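Local coordinates for pseudopodium-enriched atypical kinase 1 (Homo sapiens, PDB 6BHC), which is a pseudokinase with a protein kinase fold, probably acting through dimerisation and scaffolding in signalling rather than through conventional phosphotransfer, at residues 363-368 / 372-377; 355-360 / 379-384; 106-111 / 118-123; 45-50 / 76-81. The protein carries 1 engineered substitution. All coordinates share one frame; numbering follows the deposited sequence.

Contact 1: residues 363-368 / 372-377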
loop_
_atom_site.group_PDB
_atom_site.type_symbol
_atom_site.label_atom_id
_atom_site.label_comp_id
_atom_site.label_asym_id
_atom_site.label_seq_id
_atom_site.Cartn_x
_atom_site.Cartn_y
_atom_site.Cartn_z
ATOM N N GLN A 363 -21.414 -15.486 21.360
ATOM C CA GLN A 363 -21.677 -16.717 22.101
ATOM C C GLN A 363 -20.453 -17.158 22.893
ATOM O O GLN A 363 -20.570 -17.560 24.057
ATOM C CB GLN A 363 -22.121 -17.824 21.145
ATOM C CG GLN A 363 -23.538 -17.667 20.623
ATOM C CD GLN A 363 -23.970 -18.836 19.760
ATOM O OE1 GLN A 363 -23.190 -19.353 18.960
ATOM N NE2 GLN A 363 -25.217 -19.263 19.925
ATOM N N THR A 364 -19.271 -17.094 22.277
ATOM C CA THR A 364 -18.048 -17.421 23.002
ATOM C C THR A 364 -17.780 -16.416 24.115
ATOM O O THR A 364 -17.237 -16.784 25.164
ATOM C CB THR A 364 -16.863 -17.478 22.036
ATOM O OG1 THR A 364 -17.208 -18.281 20.901
ATOM C CG2 THR A 364 -15.645 -18.083 22.718
ATOM N N PHE A 365 -18.166 -15.155 23.911
ATOM C CA PHE A 365 -17.981 -14.138 24.942
ATOM C C PHE A 365 -18.775 -14.479 26.198
ATOM O O PHE A 365 -18.235 -14.473 27.309
ATOM C CB PHE A 365 -18.389 -12.769 24.393
ATOM C CG PHE A 365 -18.060 -11.618 25.302
ATOM C CD1 PHE A 365 -16.835 -10.977 25.214
ATOM C CD2 PHE A 365 -18.981 -11.167 26.235
ATOM C CE1 PHE A 365 -16.532 -9.913 26.045
ATOM C CE2 PHE A 365 -18.683 -10.104 27.069
ATOM C CZ PHE A 365 -17.458 -9.476 26.972
ATOM N N THR A 366 -20.063 -14.791 26.037
ATOM C CA THR A 366 -20.896 -15.110 27.192
ATOM C C THR A 366 -20.483 -16.424 27.845
ATOM O O THR A 366 -20.644 -16.587 29.059
ATOM C CB THR A 366 -22.367 -15.171 26.783
ATOM O OG1 THR A 366 -22.563 -16.259 25.870
ATOM C CG2 THR A 366 -22.786 -13.872 26.112
ATOM N N ALA A 367 -19.953 -17.364 27.062
ATOM C CA ALA A 367 -19.565 -18.663 27.599
ATOM C C ALA A 367 -18.252 -18.618 28.371
ATOM O O ALA A 367 -17.995 -19.519 29.176
ATOM C CB ALA A 367 -19.462 -19.690 26.470
ATOM N N CYS A 368 -17.425 -17.605 28.148
ATOM C CA CYS A 368 -16.162 -17.493 28.871
ATOM C C CYS A 368 -16.422 -17.134 30.327
ATOM O O CYS A 368 -17.079 -16.120 30.598
ATOM C CB CYS A 368 -15.262 -16.447 28.222
ATOM S SG CYS A 368 -14.465 -16.971 26.688
ATOM N N VAL A 372 -10.173 -12.857 31.921
ATOM C CA VAL A 372 -8.945 -13.080 31.163
ATOM C C VAL A 372 -9.256 -13.752 29.831
ATOM O O VAL A 372 -8.747 -13.348 28.779
ATOM C CB VAL A 372 -7.945 -13.905 31.994
ATOM C CG1 VAL A 372 -6.719 -14.248 31.163
ATOM C CG2 VAL A 372 -7.547 -13.144 33.247
ATOM N N GLN A 373 -10.101 -14.786 29.854
ATOM C CA GLN A 373 -10.460 -15.471 28.617
ATOM C C GLN A 373 -11.273 -14.578 27.689
ATOM O O GLN A 373 -11.154 -14.693 26.463
ATOM C CB GLN A 373 -11.225 -16.757 28.928
ATOM C CG GLN A 373 -10.338 -17.892 29.407
ATOM C CD GLN A 373 -11.108 -19.176 29.638
ATOM O OE1 GLN A 373 -12.065 -19.208 30.411
ATOM N NE2 GLN A 373 -10.697 -20.243 28.962
ATOM N N ARG A 374 -12.100 -13.688 28.242
ATOM C CA ARG A 374 -12.817 -12.739 27.395
ATOM C C ARG A 374 -11.863 -11.721 26.788
ATOM O O ARG A 374 -12.026 -11.321 25.629
ATOM C CB ARG A 374 -13.917 -12.038 28.192
ATOM C CG ARG A 374 -14.983 -12.979 28.716
ATOM C CD ARG A 374 -16.364 -12.359 28.642
ATOM N NE ARG A 374 -16.656 -11.495 29.781
ATOM C CZ ARG A 374 -17.259 -11.907 30.890
ATOM N NH1 ARG A 374 -17.633 -13.174 31.010
ATOM N NH2 ARG A 374 -17.489 -11.057 31.879
ATOM N N ASN A 375 -10.856 -11.295 27.554
ATOM C CA ASN A 375 -9.871 -10.358 27.026
ATOM C C ASN A 375 -9.037 -11.000 25.925
ATOM O O ASN A 375 -8.694 -10.343 24.935
ATOM C CB ASN A 375 -8.976 -9.851 28.156
ATOM C CG ASN A 375 -8.033 -8.756 27.704
ATOM O OD1 ASN A 375 -6.883 -9.016 27.349
ATOM N ND2 ASN A 375 -8.516 -7.519 27.715
ATOM N N THR A 376 -8.705 -12.284 26.079
ATOM C CA THR A 376 -7.956 -12.986 25.041
ATOM C C THR A 376 -8.787 -13.145 23.774
ATOM O O THR A 376 -8.271 -12.981 22.663
ATOM C CB THR A 376 -7.497 -14.351 25.560
ATOM O OG1 THR A 376 -6.631 -14.168 26.687
ATOM C CG2 THR A 376 -6.752 -15.120 24.478
ATOM N N LEU A 377 -10.077 -13.456 23.923
ATOM C CA LEU A 377 -10.952 -13.584 22.763
ATOM C C LEU A 377 -11.024 -12.276 21.982
ATOM O O LEU A 377 -10.904 -12.266 20.752
ATOM C CB LEU A 377 -12.346 -14.022 23.210
ATOM C CG LEU A 377 -13.395 -14.194 22.110
ATOM C CD1 LEU A 377 -13.059 -15.392 21.236
ATOM C CD2 LEU A 377 -14.784 -14.333 22.712
#
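R374 lays its aliphatic stem across the ring of F365, with CD 3.4 Å from the ring centroid and only 7° off the ring normal, a CH-pi contact centred on the face. The chain reaches this position by bending at CG-CD (chi3 -83°) after a turn at chi2, which carries the guanidinium beyond the ring. There it is tilted 42° against the aromatic plane, so the two flat groups are not stacked. R374 NH1 finds C368 O at 3.0 Å, near the guanidinium plane but at a poor N-H...O angle, and the bond is weak. C368 is the first residue to leave the helix, which places its carbonyl within reach of the arginine; its CB also presses on R374 CG at 3.5 Å. Beside this, C368 SG rests on Q373 CB at 3.9 Å. One turn further along the second helix, L377 inserts CD2 beside the opposing backbone, 3.7 Å from F365 N and 3.8 Å from T364 CB. F365 also packs against S424, V427 and K428 of helix 420-430, which joins the pair to a third helix. The axes of 363-367 and 372-377 approach to 9.4 Å and run close to antiparallel. With a three-residue connection, this is an alpha-alpha hairpin, part of the helical region that follows the kinase fold in PEAK-family pseudokinases.

Contact 2: residues 355-360 / 379-384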
loop_
_atom_site.group_PDB
_atom_site.type_symbol
_atom_site.label_atom_id
_atom_site.label_comp_id
_atom_site.label_asym_id
_atom_site.label_seq_id
_atom_site.Cartn_x
_atom_site.Cartn_y
_atom_site.Cartn_z
ATOM N N TRP A 355 -17.992 -3.600 10.921
ATOM C CA TRP A 355 -16.814 -4.457 10.862
ATOM C C TRP A 355 -16.539 -5.227 12.142
ATOM O O TRP A 355 -15.865 -6.264 12.077
ATOM C CB TRP A 355 -15.561 -3.635 10.530
ATOM C CG TRP A 355 -15.757 -2.667 9.416
ATOM C CD1 TRP A 355 -15.738 -2.939 8.081
ATOM C CD2 TRP A 355 -15.996 -1.261 9.539
ATOM N NE1 TRP A 355 -15.956 -1.787 7.361
ATOM C CE2 TRP A 355 -16.116 -0.743 8.235
ATOM C CE3 TRP A 355 -16.123 -0.390 10.625
ATOM C CZ2 TRP A 355 -16.357 0.605 7.986
ATOM C CZ3 TRP A 355 -16.362 0.951 10.377
ATOM C CH2 TRP A 355 -16.476 1.434 9.068
ATOM N N GLY A 356 -17.028 -4.766 13.295
ATOM C CA GLY A 356 -16.678 -5.327 14.581
ATOM C C GLY A 356 -17.102 -6.770 14.737
ATOM O O GLY A 356 -17.699 -7.365 13.835
ATOM N N PRO A 357 -16.802 -7.359 15.895
ATOM C CA PRO A 357 -17.077 -8.789 16.085
ATOM C C PRO A 357 -18.554 -9.104 15.901
ATOM O O PRO A 357 -19.431 -8.350 16.329
ATOM C CB PRO A 357 -16.614 -9.056 17.523
ATOM C CG PRO A 357 -16.597 -7.722 18.183
ATOM C CD PRO A 357 -16.252 -6.733 17.109
ATOM N N ARG A 358 -18.818 -10.228 15.240
ATOM C CA ARG A 358 -20.176 -10.627 14.909
ATOM C C ARG A 358 -20.820 -11.354 16.086
ATOM O O ARG A 358 -20.188 -11.617 17.114
ATOM C CB ARG A 358 -20.180 -11.508 13.662
ATOM C CG ARG A 358 -19.404 -10.934 12.491
ATOM C CD ARG A 358 -20.010 -9.628 12.009
ATOM N NE ARG A 358 -19.218 -9.033 10.938
ATOM C CZ ARG A 358 -19.520 -7.889 10.334
ATOM N NH1 ARG A 358 -18.739 -7.421 9.369
ATOM N NH2 ARG A 358 -20.601 -7.213 10.694
ATOM N N GLU A 359 -22.101 -11.693 15.925
ATOM C CA GLU A 359 -22.816 -12.429 16.960
ATOM C C GLU A 359 -22.251 -13.828 17.168
ATOM O O GLU A 359 -22.501 -14.432 18.216
ATOM C CB GLU A 359 -24.305 -12.507 16.613
ATOM C CG GLU A 359 -24.987 -11.149 16.505
ATOM C CD GLU A 359 -26.453 -11.255 16.124
ATOM O OE1 GLU A 359 -26.924 -12.384 15.871
ATOM O OE2 GLU A 359 -27.136 -10.209 16.081
ATOM N N ASP A 360 -21.497 -14.355 16.199
ATOM C CA ASP A 360 -20.844 -15.646 16.393
ATOM C C ASP A 360 -19.827 -15.579 17.524
ATOM O O ASP A 360 -19.702 -16.522 18.315
ATOM C CB ASP A 360 -20.177 -16.097 15.093
ATOM C CG ASP A 360 -21.158 -16.213 13.943
ATOM O OD1 ASP A 360 -22.350 -16.483 14.199
ATOM O OD2 ASP A 360 -20.736 -16.034 12.780
ATOM N N GLN A 379 -8.862 -9.737 22.147
ATOM C CA GLN A 379 -7.545 -9.342 21.658
ATOM C C GLN A 379 -7.149 -10.145 20.427
ATOM O O GLN A 379 -6.549 -9.601 19.493
ATOM C CB GLN A 379 -6.500 -9.501 22.762
ATOM C CG GLN A 379 -5.132 -8.941 22.400
ATOM C CD GLN A 379 -5.152 -7.437 22.208
ATOM O OE1 GLN A 379 -5.219 -6.677 23.174
ATOM N NE2 GLN A 379 -5.095 -6.999 20.955
ATOM N N ASN A 380 -7.470 -11.442 20.407
ATOM C CA ASN A 380 -7.178 -12.252 19.228
ATOM C C ASN A 380 -7.955 -11.753 18.018
ATOM O O ASN A 380 -7.419 -11.703 16.905
ATOM C CB ASN A 380 -7.496 -13.722 19.501
ATOM C CG ASN A 380 -6.594 -14.327 20.559
ATOM O OD1 ASN A 380 -5.533 -13.786 20.873
ATOM N ND2 ASN A 380 -7.012 -15.459 21.113
ATOM N N TRP A 381 -9.219 -11.373 18.219
ATOM C CA TRP A 381 -10.005 -10.819 17.122
ATOM C C TRP A 381 -9.386 -9.527 16.601
ATOM O O TRP A 381 -9.324 -9.308 15.386
ATOM C CB TRP A 381 -11.446 -10.583 17.576
ATOM C CG TRP A 381 -12.332 -10.041 16.495
ATOM C CD1 TRP A 381 -13.112 -10.760 15.638
ATOM C CD2 TRP A 381 -12.524 -8.663 16.152
ATOM N NE1 TRP A 381 -13.781 -9.915 14.785
ATOM C CE2 TRP A 381 -13.435 -8.622 15.080
ATOM C CE3 TRP A 381 -12.013 -7.459 16.649
ATOM C CZ2 TRP A 381 -13.845 -7.428 14.494
ATOM C CZ3 TRP A 381 -12.421 -6.275 16.067
ATOM C CH2 TRP A 381 -13.327 -6.267 15.000
ATOM N N LEU A 382 -8.914 -8.665 17.505
ATOM C CA LEU A 382 -8.293 -7.410 17.091
ATOM C C LEU A 382 -7.018 -7.658 16.294
ATOM O O LEU A 382 -6.793 -7.036 15.249
ATOM C CB LEU A 382 -7.995 -6.542 18.313
ATOM C CG LEU A 382 -9.101 -5.602 18.785
ATOM C CD1 LEU A 382 -8.706 -4.924 20.087
ATOM C CD2 LEU A 382 -9.404 -4.568 17.713
ATOM N N ASP A 383 -6.168 -8.564 16.781
ATOM C CA ASP A 383 -4.891 -8.811 16.116
ATOM C C ASP A 383 -5.092 -9.351 14.705
ATOM O O ASP A 383 -4.360 -8.982 13.780
ATOM C CB ASP A 383 -4.046 -9.774 16.951
ATOM C CG ASP A 383 -3.693 -9.208 18.316
ATOM O OD1 ASP A 383 -3.659 -7.966 18.455
ATOM O OD2 ASP A 383 -3.444 -10.001 19.248
ATOM N N ILE A 384 -6.091 -10.216 14.518
ATOM C CA ILE A 384 -6.354 -10.775 13.196
ATOM C C ILE A 384 -6.932 -9.714 12.268
ATOM O O ILE A 384 -6.518 -9.594 11.109
ATOM C CB ILE A 384 -7.284 -11.996 13.311
ATOM C CG1 ILE A 384 -6.580 -13.129 14.062
ATOM C CG2 ILE A 384 -7.738 -12.460 11.936
ATOM C CD1 ILE A 384 -7.428 -14.372 14.228
#
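Where the chain leaves helix 343-354 at W355, it runs extended through G356 and P357 past one turn of helix 371-396, with P357 CA 7.4 Å from W381 CA. W381 makes the whole contact from its side of the interface. Its CG stands anti to the backbone N (chi1 -179°), and this sends the indole out from the helix, benzo edge foremost, against the backbone opposite. P357 CD lies over the face of the six-membered ring of W381, 3.7 Å from its centroid and 17° off the normal, a CH-pi contact displaced toward the rim. The two side chains cross at about a right angle. W355 O is placed differently, at the indole edge and in its plane, 3.4 Å from W381 CZ2. That same W381 CZ2 comes to 3.3 Å from G356 C, so a single ring corner meets three successive residues. Close by, R358 turns back over the link, with G356 O 3.6 Å above its guanidinium plane, while its NH1 and NH2 bond the carbonyls of L354 and L353 at the end of helix 343-354. On helix 371-396, Q379 NE2 donates to D383 OD1 at 3.0 Å, and the other carboxylate oxygen of D383 forms a salt bridge with R21. V16 and I20 of the second subunit pack on N380, D383 and I384. The indole thus packs helix 371-396 against the link leaving helix 343-354, probably the last of the kinase C-lobe, consistent with a helical dimerisation element flanking the kinase fold.

Contact 3: residues 106-111 / 118-123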
loop_
_atom_site.group_PDB
_atom_site.type_symbol
_atom_site.label_atom_id
_atom_site.label_comp_id
_atom_site.label_asym_id
_atom_site.label_seq_id
_atom_site.Cartn_x
_atom_site.Cartn_y
_atom_site.Cartn_z
ATOM N N ALA A 106 -22.479 31.927 13.190
ATOM C CA ALA A 106 -21.682 32.266 14.366
ATOM C C ALA A 106 -21.229 31.017 15.114
ATOM O O ALA A 106 -20.064 30.914 15.515
ATOM C CB ALA A 106 -22.477 33.187 15.291
ATOM N N VAL A 107 -22.132 30.054 15.306
ATOM C CA VAL A 107 -21.778 28.849 16.048
ATOM C C VAL A 107 -20.859 27.958 15.220
ATOM O O VAL A 107 -19.881 27.403 15.733
ATOM C CB VAL A 107 -23.051 28.102 16.489
ATOM C CG1 VAL A 107 -22.695 26.771 17.133
ATOM C CG2 VAL A 107 -23.858 28.961 17.450
ATOM N N ARG A 108 -21.148 27.817 13.924
ATOM C CA ARG A 108 -20.378 26.915 13.076
ATOM C C ARG A 108 -19.000 27.471 12.730
ATOM O O ARG A 108 -18.059 26.695 12.531
ATOM C CB ARG A 108 -21.164 26.611 11.797
ATOM C CG ARG A 108 -20.591 25.488 10.957
ATOM C CD ARG A 108 -21.569 25.073 9.870
ATOM N NE ARG A 108 -22.019 26.211 9.075
ATOM C CZ ARG A 108 -21.344 26.719 8.050
ATOM N NH1 ARG A 108 -20.180 26.192 7.693
ATOM N NH2 ARG A 108 -21.831 27.755 7.382
ATOM N N GLN A 109 -18.857 28.798 12.654
ATOM C CA GLN A 109 -17.557 29.383 12.342
ATOM C C GLN A 109 -16.560 29.211 13.481
ATOM O O GLN A 109 -15.348 29.217 13.236
ATOM C CB GLN A 109 -17.719 30.867 12.003
ATOM C CG GLN A 109 -16.485 31.541 11.428
ATOM C CD GLN A 109 -16.743 32.991 11.066
ATOM O OE1 GLN A 109 -17.887 33.449 11.078
ATOM N NE2 GLN A 109 -15.682 33.723 10.744
ATOM N N SER A 110 -17.037 29.043 14.713
ATOM C CA SER A 110 -16.158 28.852 15.860
ATOM C C SER A 110 -15.626 27.430 15.976
ATOM O O SER A 110 -14.854 27.151 16.898
ATOM C CB SER A 110 -16.890 29.234 17.151
ATOM O OG SER A 110 -18.030 28.418 17.357
ATOM N N LEU A 111 -16.006 26.531 15.071
ATOM C CA LEU A 111 -15.588 25.137 15.126
ATOM C C LEU A 111 -14.451 24.885 14.147
ATOM O O LEU A 111 -14.463 25.391 13.020
ATOM C CB LEU A 111 -16.757 24.205 14.801
ATOM C CG LEU A 111 -18.088 24.469 15.504
ATOM C CD1 LEU A 111 -19.162 23.536 14.965
ATOM C CD2 LEU A 111 -17.942 24.313 17.009
ATOM N N GLN A 118 -20.367 21.116 7.944
ATOM C CA GLN A 118 -20.353 22.003 6.788
ATOM C C GLN A 118 -19.337 23.124 6.965
ATOM O O GLN A 118 -19.268 23.757 8.024
ATOM C CB GLN A 118 -21.743 22.589 6.551
ATOM C CG GLN A 118 -21.832 23.448 5.303
ATOM C CD GLN A 118 -23.256 23.810 4.945
ATOM O OE1 GLN A 118 -24.043 24.212 5.802
ATOM N NE2 GLN A 118 -23.599 23.663 3.671
ATOM N N GLN A 119 -18.549 23.362 5.922
ATOM C CA GLN A 119 -17.611 24.470 5.853
ATOM C C GLN A 119 -18.124 25.511 4.868
ATOM O O GLN A 119 -18.898 25.208 3.956
ATOM C CB GLN A 119 -16.220 23.995 5.419
ATOM C CG GLN A 119 -15.700 22.780 6.164
ATOM C CD GLN A 119 -14.432 22.223 5.543
ATOM O OE1 GLN A 119 -13.469 22.954 5.305
ATOM N NE2 GLN A 119 -14.430 20.925 5.265
ATOM N N ASP A 120 -17.678 26.751 5.057
ATOM C CA ASP A 120 -18.020 27.834 4.148
ATOM C C ASP A 120 -16.783 28.683 3.898
ATOM O O ASP A 120 -15.873 28.739 4.728
ATOM C CB ASP A 120 -19.160 28.704 4.699
ATOM C CG ASP A 120 -18.752 29.496 5.925
ATOM O OD1 ASP A 120 -18.268 30.637 5.763
ATOM O OD2 ASP A 120 -18.917 28.981 7.051
ATOM N N CYS A 121 -16.761 29.344 2.741
ATOM C CA CYS A 121 -15.659 30.221 2.362
ATOM C C CYS A 121 -16.129 31.662 2.189
ATOM O O CYS A 121 -15.550 32.423 1.410
ATOM C CB CYS A 121 -14.976 29.719 1.090
ATOM S SG CYS A 121 -16.059 29.552 -0.351
ATOM N N GLY A 122 -17.179 32.048 2.910
ATOM C CA GLY A 122 -17.664 33.411 2.857
ATOM C C GLY A 122 -19.174 33.526 2.829
ATOM O O GLY A 122 -19.879 32.534 2.622
ATOM N N HIS A 123 -19.679 34.739 3.038
ATOM C CA HIS A 123 -21.112 34.998 3.033
ATOM C C HIS A 123 -21.334 36.489 2.830
ATOM O O HIS A 123 -20.457 37.309 3.113
ATOM C CB HIS A 123 -21.773 34.523 4.330
ATOM C CG HIS A 123 -21.136 35.073 5.567
ATOM N ND1 HIS A 123 -21.365 36.356 6.015
ATOM C CD2 HIS A 123 -20.271 34.516 6.447
ATOM C CE1 HIS A 123 -20.672 36.564 7.121
ATOM N NE2 HIS A 123 -19.999 35.463 7.404
#
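The guanidinium of R108 and the carboxylate of D120 stand almost perpendicular, their planes 81° apart, which rules out the coplanar two-pronged salt bridge. Instead a single oxygen, D120 OD2, sits against the arginine end, 3.1 Å from R108 NH1 in the salt bridge and 3.2 Å from R108 NH2. R108 NH1 also donates a short hydrogen bond to Q118 O, 2.6 Å away, arriving well above the carbonyl plane (63° out of it) rather than on a lone pair. R108 runs extended from the helix and then bends about CG-CD (chi3 53°), which brings the head group round onto the backbone of the loop 118-120. R108 CD passes 3.2 Å from Q118 O on the way. Q118 CG covers one face of the guanidinium, 4.0 Å above it and toward the rim, while D120 N lies at its edge in plane. One hydrogen bond and one salt bridge therefore hold R108 NH1, and the aspartate probably balances the charge of this buried arginine. D120 is itself steadied on its other oxygen by a weak bond from G122 N to OD1, 3.4 Å long. The amide of Q118 points elsewhere: NE2 donates to Y73 OH, and OE1 accepts from K89 NZ, the lysine of the strand 85-91 AVK sequence. By topology, helix 104-109 probably corresponds to helix αC, and 118-123 to the αC-β4 loop. The polar tie between helix and loop thus pins the αC-β4 connection of the kinase N-lobe.

Contact 4: residues 45-50 / 76-81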
loop_
_atom_site.group_PDB
_atom_site.type_symbol
_atom_site.label_atom_id
_atom_site.label_comp_id
_atom_site.label_asym_id
_atom_site.label_seq_id
_atom_site.Cartn_x
_atom_site.Cartn_y
_atom_site.Cartn_z
ATOM N N ASP A 45 -9.267 29.080 2.533
ATOM C CA ASP A 45 -9.275 30.501 2.843
ATOM C C ASP A 45 -10.582 31.128 2.376
ATOM O O ASP A 45 -11.059 30.856 1.271
ATOM C CB ASP A 45 -8.089 31.204 2.180
ATOM C CG ASP A 45 -6.754 30.649 2.634
ATOM O OD1 ASP A 45 -6.693 30.073 3.740
ATOM O OD2 ASP A 45 -5.763 30.791 1.886
ATOM N N GLN A 46 -11.168 31.965 3.228
ATOM C CA GLN A 46 -12.423 32.613 2.880
ATOM C C GLN A 46 -12.209 33.662 1.797
ATOM O O GLN A 46 -11.167 34.317 1.727
ATOM C CB GLN A 46 -13.059 33.255 4.112
ATOM C CG GLN A 46 -13.761 32.270 5.033
ATOM C CD GLN A 46 -14.740 32.944 5.975
ATOM O OE1 GLN A 46 -14.709 34.162 6.156
ATOM N NE2 GLN A 46 -15.622 32.153 6.577
ATOM N N LEU A 47 -13.215 33.815 0.945
ATOM C CA LEU A 47 -13.159 34.798 -0.122
ATOM C C LEU A 47 -13.533 36.180 0.404
ATOM O O LEU A 47 -14.089 36.331 1.495
ATOM C CB LEU A 47 -14.095 34.401 -1.264
ATOM C CG LEU A 47 -13.852 33.015 -1.869
ATOM C CD1 LEU A 47 -14.938 32.669 -2.873
ATOM C CD2 LEU A 47 -12.477 32.951 -2.515
ATOM N N ARG A 48 -13.218 37.197 -0.395
ATOM C CA ARG A 48 -13.566 38.579 -0.098
ATOM C C ARG A 48 -14.646 39.035 -1.069
ATOM O O ARG A 48 -14.548 38.783 -2.274
ATOM C CB ARG A 48 -12.341 39.489 -0.196
ATOM C CG ARG A 48 -11.269 39.188 0.837
ATOM C CD ARG A 48 -10.084 40.130 0.702
ATOM N NE ARG A 48 -9.045 39.850 1.688
ATOM C CZ ARG A 48 -7.892 40.507 1.767
ATOM N NH1 ARG A 48 -7.624 41.487 0.915
ATOM N NH2 ARG A 48 -7.005 40.183 2.698
ATOM N N PHE A 49 -15.675 39.693 -0.542
ATOM C CA PHE A 49 -16.815 40.130 -1.330
ATOM C C PHE A 49 -17.012 41.632 -1.181
ATOM O O PHE A 49 -16.700 42.217 -0.138
ATOM C CB PHE A 49 -18.091 39.392 -0.910
ATOM C CG PHE A 49 -17.972 37.896 -0.974
ATOM C CD1 PHE A 49 -17.965 37.242 -2.194
ATOM C CD2 PHE A 49 -17.868 37.145 0.185
ATOM C CE1 PHE A 49 -17.856 35.865 -2.258
ATOM C CE2 PHE A 49 -17.759 35.768 0.129
ATOM C CZ PHE A 49 -17.753 35.128 -1.094
ATOM N N GLY A 50 -17.538 42.253 -2.234
ATOM C CA GLY A 50 -17.740 43.688 -2.235
ATOM C C GLY A 50 -18.805 44.172 -3.199
ATOM O O GLY A 50 -19.992 43.881 -3.022
ATOM N N ALA A 76 -22.471 26.907 -8.931
ATOM C CA ALA A 76 -22.114 28.183 -9.530
ATOM C C ALA A 76 -20.652 28.177 -9.948
ATOM O O ALA A 76 -19.829 27.429 -9.415
ATOM C CB ALA A 76 -22.377 29.349 -8.570
ATOM N N SER A 77 -20.345 29.036 -10.917
ATOM C CA SER A 77 -18.983 29.279 -11.376
ATOM C C SER A 77 -18.556 30.650 -10.865
ATOM O O SER A 77 -19.073 31.676 -11.320
ATOM C CB SER A 77 -18.902 29.206 -12.900
ATOM O OG SER A 77 -17.647 29.664 -13.371
ATOM N N TYR A 78 -17.625 30.663 -9.914
ATOM C CA TYR A 78 -17.123 31.918 -9.371
ATOM C C TYR A 78 -16.332 32.666 -10.437
ATOM O O TYR A 78 -15.466 32.090 -11.099
ATOM C CB TYR A 78 -16.253 31.644 -8.144
ATOM C CG TYR A 78 -15.775 32.882 -7.420
ATOM C CD1 TYR A 78 -16.592 33.998 -7.293
ATOM C CD2 TYR A 78 -14.513 32.925 -6.842
ATOM C CE1 TYR A 78 -16.158 35.129 -6.625
ATOM C CE2 TYR A 78 -14.071 34.049 -6.170
ATOM C CZ TYR A 78 -14.897 35.148 -6.065
ATOM O OH TYR A 78 -14.459 36.269 -5.398
ATOM N N ALA A 79 -16.635 33.957 -10.604
ATOM C CA ALA A 79 -16.041 34.722 -11.697
ATOM C C ALA A 79 -14.527 34.833 -11.564
ATOM O O ALA A 79 -13.822 34.921 -12.576
ATOM C CB ALA A 79 -16.668 36.114 -11.766
ATOM N N LYS A 80 -14.010 34.833 -10.340
ATOM C CA LYS A 80 -12.576 34.949 -10.114
ATOM C C LYS A 80 -11.872 33.599 -10.061
ATOM O O LYS A 80 -10.648 33.559 -9.891
ATOM C CB LYS A 80 -12.314 35.735 -8.825
ATOM C CG LYS A 80 -12.959 37.117 -8.823
ATOM C CD LYS A 80 -12.597 37.912 -7.580
ATOM C CE LYS A 80 -13.266 39.276 -7.588
ATOM N NZ LYS A 80 -12.894 40.085 -6.395
ATOM N N ASP A 81 -12.612 32.499 -10.209
ATOM C CA ASP A 81 -12.074 31.144 -10.246
ATOM C C ASP A 81 -13.098 30.245 -10.929
ATOM O O ASP A 81 -13.789 29.465 -10.261
ATOM C CB ASP A 81 -11.753 30.646 -8.836
ATOM C CG ASP A 81 -11.036 29.310 -8.836
ATOM O OD1 ASP A 81 -10.314 29.019 -9.812
ATOM O OD2 ASP A 81 -11.193 28.553 -7.854
#
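L47 and Y78 form the close part of this contact, and nearly everything beyond them is sparse. L47 CD1 sits over one face of the tyrosine, 3.7 Å from Y78 CE2 and 4.1 Å from the ring centroid, 28° off the normal, which is a CH-pi contact shifted toward the CE2 side. The second methyl, L47 CD2, reaches Y78 CE2 at 4.1 Å. With chi1 at -175° the ring of Y78 swings off the strand to meet the leucine, and the two side chains approach from opposite directions. The ring's opposite face is covered from within its own segment: K80 N lies 3.9 Å above the plane of Y78, over the centre. That closure comes from the type I turn Y78-D81, held by D81 N to Y78 O at 3.0 Å. Toward the hydroxyl end the fit is slacker. Y78 OH comes only to 4.0 Å from R48 O, and F49 CE1 stays 4.6 Å from Y78 OH. R48 is exposed to solvent, its fully extended chain heading away from Y78. F57 stacks with Y78, and L47 also touches Y86 and R151, so the leucine-tyrosine pair continues inward onto the sheet. Here the linker that follows helix 16-39 runs across the kinase N-lobe and packs on the β2-β3 turn of its antiparallel sheet.

Contacts 1 and 2 share helices 359-367 and 371-396, with centres about 11 Å apart, contact 1 being nested inside the chain loop that contact 2 closes. Contact 2 is buried, an indole packed on a proline and on backbone, without a polar bond between the segments; contact 1 lies at the surface, where an arginine stem and a weak polar bond take part. Contacts 3 and 4 occupy the opposite side of the chain's centre, in the N-lobe, and touch through C121 O and L47 N, 2.8 Å apart and probably hydrogen-bonded, while F49 packs on G122. Partly buried contact 3 relies on charge and a carbonyl, whereas contact 4 uses leucine-tyrosine packing at the end of strand 71-78.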